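Local coordinates for protein Pyrsv_gp04 (Pyrobaculum spherical virus, PDB 2VXZ) that is of unproven function but probably acts as a transcriptional regulator of a helix-turn-helix-related kind, at residues L135-G140 against Y151-K157. Numbering follows the deposited sequence.
Sequences LKMIYG and YLTANRK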
loop_
_atom_site.group_PDB
_atom_site.type_symbol
_atom_site.label_atom_id
_atom_site.label_comp_id
_atom_site.label_asym_id
_atom_site.label_seq_id
_atom_site.Cartn_x
_atom_site.Cartn_y
_atom_site.Cartn_z
ATOM N N LEU A 135 -4.980 -9.241 2.054
ATOM C CA LEU A 135 -5.246 -10.606 2.515
ATOM C C LEU A 135 -6.186 -11.328 1.553
ATOM O O LEU A 135 -6.016 -12.514 1.260
ATOM C CB LEU A 135 -5.812 -10.626 3.937
ATOM C CG LEU A 135 -4.845 -10.312 5.067
ATOM C CD1 LEU A 135 -5.571 -10.167 6.390
ATOM C CD2 LEU A 135 -3.756 -11.371 5.194
ATOM N N LYS A 136 -7.172 -10.619 1.045
ATOM C CA LYS A 136 -8.125 -11.232 0.124
ATOM C C LYS A 136 -7.446 -11.627 -1.191
ATOM O O LYS A 136 -7.813 -12.629 -1.830
ATOM C CB LYS A 136 -9.276 -10.257 -0.108
ATOM C CG LYS A 136 -10.593 -10.874 -0.444
ATOM C CD LYS A 136 -11.668 -9.803 -0.408
ATOM C CE LYS A 136 -12.850 -10.239 0.425
ATOM N NZ LYS A 136 -13.967 -9.249 0.356
HETATM N N MSE A 137 -6.455 -10.841 -1.609
HETATM C CA MSE A 137 -5.687 -11.153 -2.824
HETATM C C MSE A 137 -4.864 -12.427 -2.674
HETATM O O MSE A 137 -4.665 -13.155 -3.645
HETATM C CB MSE A 137 -4.749 -10.014 -3.190
HETATM C CG MSE A 137 -5.466 -8.806 -3.687
HETATM SE SE MSE A 137 -4.192 -7.373 -4.026
HETATM C CE MSE A 137 -2.745 -8.416 -4.672
ATOM N N ILE A 138 -4.393 -12.686 -1.451
ATOM C CA ILE A 138 -3.529 -13.818 -1.171
ATOM C C ILE A 138 -4.314 -15.110 -0.886
ATOM O O ILE A 138 -3.947 -16.188 -1.379
ATOM C CB ILE A 138 -2.595 -13.528 0.022
ATOM C CG1 ILE A 138 -1.725 -12.295 -0.247
ATOM C CG2 ILE A 138 -1.728 -14.744 0.317
ATOM C CD1 ILE A 138 -1.002 -11.768 0.979
ATOM N N TYR A 139 -5.379 -14.990 -0.091
ATOM C CA TYR A 139 -6.076 -16.135 0.509
ATOM C C TYR A 139 -7.512 -16.301 0.003
ATOM O O TYR A 139 -8.204 -17.257 0.385
ATOM C CB TYR A 139 -6.067 -16.006 2.056
ATOM C CG TYR A 139 -4.662 -15.963 2.641
ATOM C CD1 TYR A 139 -3.842 -17.081 2.598
ATOM C CD2 TYR A 139 -4.150 -14.801 3.205
ATOM C CE1 TYR A 139 -2.558 -17.046 3.111
ATOM C CE2 TYR A 139 -2.856 -14.758 3.709
ATOM C CZ TYR A 139 -2.065 -15.881 3.656
ATOM O OH TYR A 139 -0.765 -15.860 4.127
ATOM N N GLY A 140 -7.978 -15.390 -0.845
ATOM C CA GLY A 140 -9.351 -15.444 -1.340
ATOM C C GLY A 140 -10.345 -14.922 -0.320
ATOM O O GLY A 140 -9.958 -14.321 0.681
ATOM N N TYR A 151 -9.231 -15.022 7.586
ATOM C CA TYR A 151 -8.806 -15.752 6.385
ATOM C C TYR A 151 -8.088 -17.018 6.812
ATOM O O TYR A 151 -7.296 -16.981 7.740
ATOM C CB TYR A 151 -7.837 -14.877 5.558
ATOM C CG TYR A 151 -8.519 -13.657 4.991
ATOM C CD1 TYR A 151 -9.110 -13.699 3.736
ATOM C CD2 TYR A 151 -8.652 -12.486 5.736
ATOM C CE1 TYR A 151 -9.794 -12.587 3.223
ATOM C CE2 TYR A 151 -9.337 -11.374 5.229
ATOM C CZ TYR A 151 -9.895 -11.434 3.965
ATOM O OH TYR A 151 -10.591 -10.347 3.462
ATOM N N LEU A 152 -8.354 -18.119 6.116
ATOM C CA LEU A 152 -7.672 -19.382 6.365
ATOM C C LEU A 152 -6.419 -19.402 5.515
ATOM O O LEU A 152 -6.499 -19.273 4.290
ATOM C CB LEU A 152 -8.572 -20.565 5.997
ATOM C CG LEU A 152 -9.885 -20.670 6.760
ATOM C CD1 LEU A 152 -10.747 -21.801 6.192
ATOM C CD2 LEU A 152 -9.615 -20.880 8.255
ATOM N N THR A 153 -5.265 -19.561 6.153
ATOM C CA THR A 153 -4.000 -19.545 5.404
ATOM C C THR A 153 -3.880 -20.772 4.488
ATOM O O THR A 153 -3.236 -20.707 3.436
ATOM C CB THR A 153 -2.768 -19.353 6.324
ATOM O OG1 THR A 153 -2.724 -20.388 7.316
ATOM C CG2 THR A 153 -2.801 -17.958 6.990
ATOM N N ALA A 154 -4.571 -21.868 4.831
ATOM C CA ALA A 154 -4.663 -23.031 3.920
ATOM C C ALA A 154 -5.266 -22.725 2.539
ATOM O O ALA A 154 -5.113 -23.513 1.601
ATOM C CB ALA A 154 -5.470 -24.144 4.588
ATOM N N ASN A 155 -5.993 -21.614 2.416
ATOM C CA ASN A 155 -6.626 -21.228 1.154
ATOM C C ASN A 155 -5.737 -20.347 0.255
ATOM O O ASN A 155 -6.231 -19.769 -0.720
ATOM C CB ASN A 155 -7.958 -20.503 1.424
ATOM C CG ASN A 155 -9.059 -21.429 1.868
ATOM O OD1 ASN A 155 -8.867 -22.647 1.976
ATOM N ND2 ASN A 155 -10.247 -20.864 2.113
ATOM N N ARG A 156 -4.444 -20.249 0.586
ATOM C CA ARG A 156 -3.466 -19.521 -0.234
ATOM C C ARG A 156 -3.667 -19.763 -1.735
ATOM O O ARG A 156 -3.706 -20.913 -2.181
ATOM C CB ARG A 156 -2.034 -19.909 0.166
ATOM C CG ARG A 156 -0.934 -19.177 -0.612
ATOM C CD ARG A 156 0.394 -19.926 -0.552
ATOM N NE ARG A 156 1.461 -19.212 -1.264
ATOM C CZ ARG A 156 2.186 -19.682 -2.280
ATOM N NH1 ARG A 156 2.003 -20.902 -2.786
ATOM N NH2 ARG A 156 3.123 -18.900 -2.806
ATOM N N LYS A 157 -3.791 -18.652 -2.471
ATOM C CA LYS A 157 -4.021 -18.569 -3.920
ATOM C C LYS A 157 -5.494 -18.300 -4.253
ATOM O O LYS A 157 -5.950 -17.146 -4.208
ATOM C CB LYS A 157 -3.501 -19.785 -4.678
ATOM C CG LYS A 157 -3.554 -19.595 -6.174
ATOM C CD LYS A 157 -2.550 -20.473 -6.910
ATOM C CE LYS A 157 -2.179 -19.865 -8.236
ATOM N NZ LYS A 157 -1.594 -18.504 -8.089
HETATM O O HOH W 1 -10.319 -18.095 1.461
#
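Leu135 lays its CB over one face of the Tyr151 ring, a CH-pi contact 3.9 Å from CB to the ring centroid, where the C-terminal end of helix 125-139 meets the short strand 151-152 and the 3-10 turn and tail (153-157) that follow it. That strand pairs antiparallel with 94-95 in a two-stranded sheet. One residue on, Lys136 runs its methylene chain past the hydroxyl of the same tyrosine, CE coming 3.8 Å from Tyr151 OH, while that hydroxyl hydrogen-bonds Asn132 one turn back in the helix. Ile138 turns its side chain toward helix 69-89 but offers its carbonyl to the tail: Lys157 N donates to Ile138 O at 2.7 Å with a nearly straight 165° angle at the hydrogen. Tyr139 has CG anti to its own carbonyl carbon (chi1 -60°), which carries the ring to Thr153, CE1 3.7 Å from Thr153 CA, and sets it alongside that residue, both side chains pointing the same way. A water accepts a bond from Asn155 ND2 at 2.8 Å; its link onward to Tyr139 O is unusually short and so doubtful in its geometry. Gly140 leaves the helix with positive phi (78°), and its carbonyl approaches Tyr151 at the ring edge, in plane, with Gly140 O 3.1 Å from Tyr151 CE1.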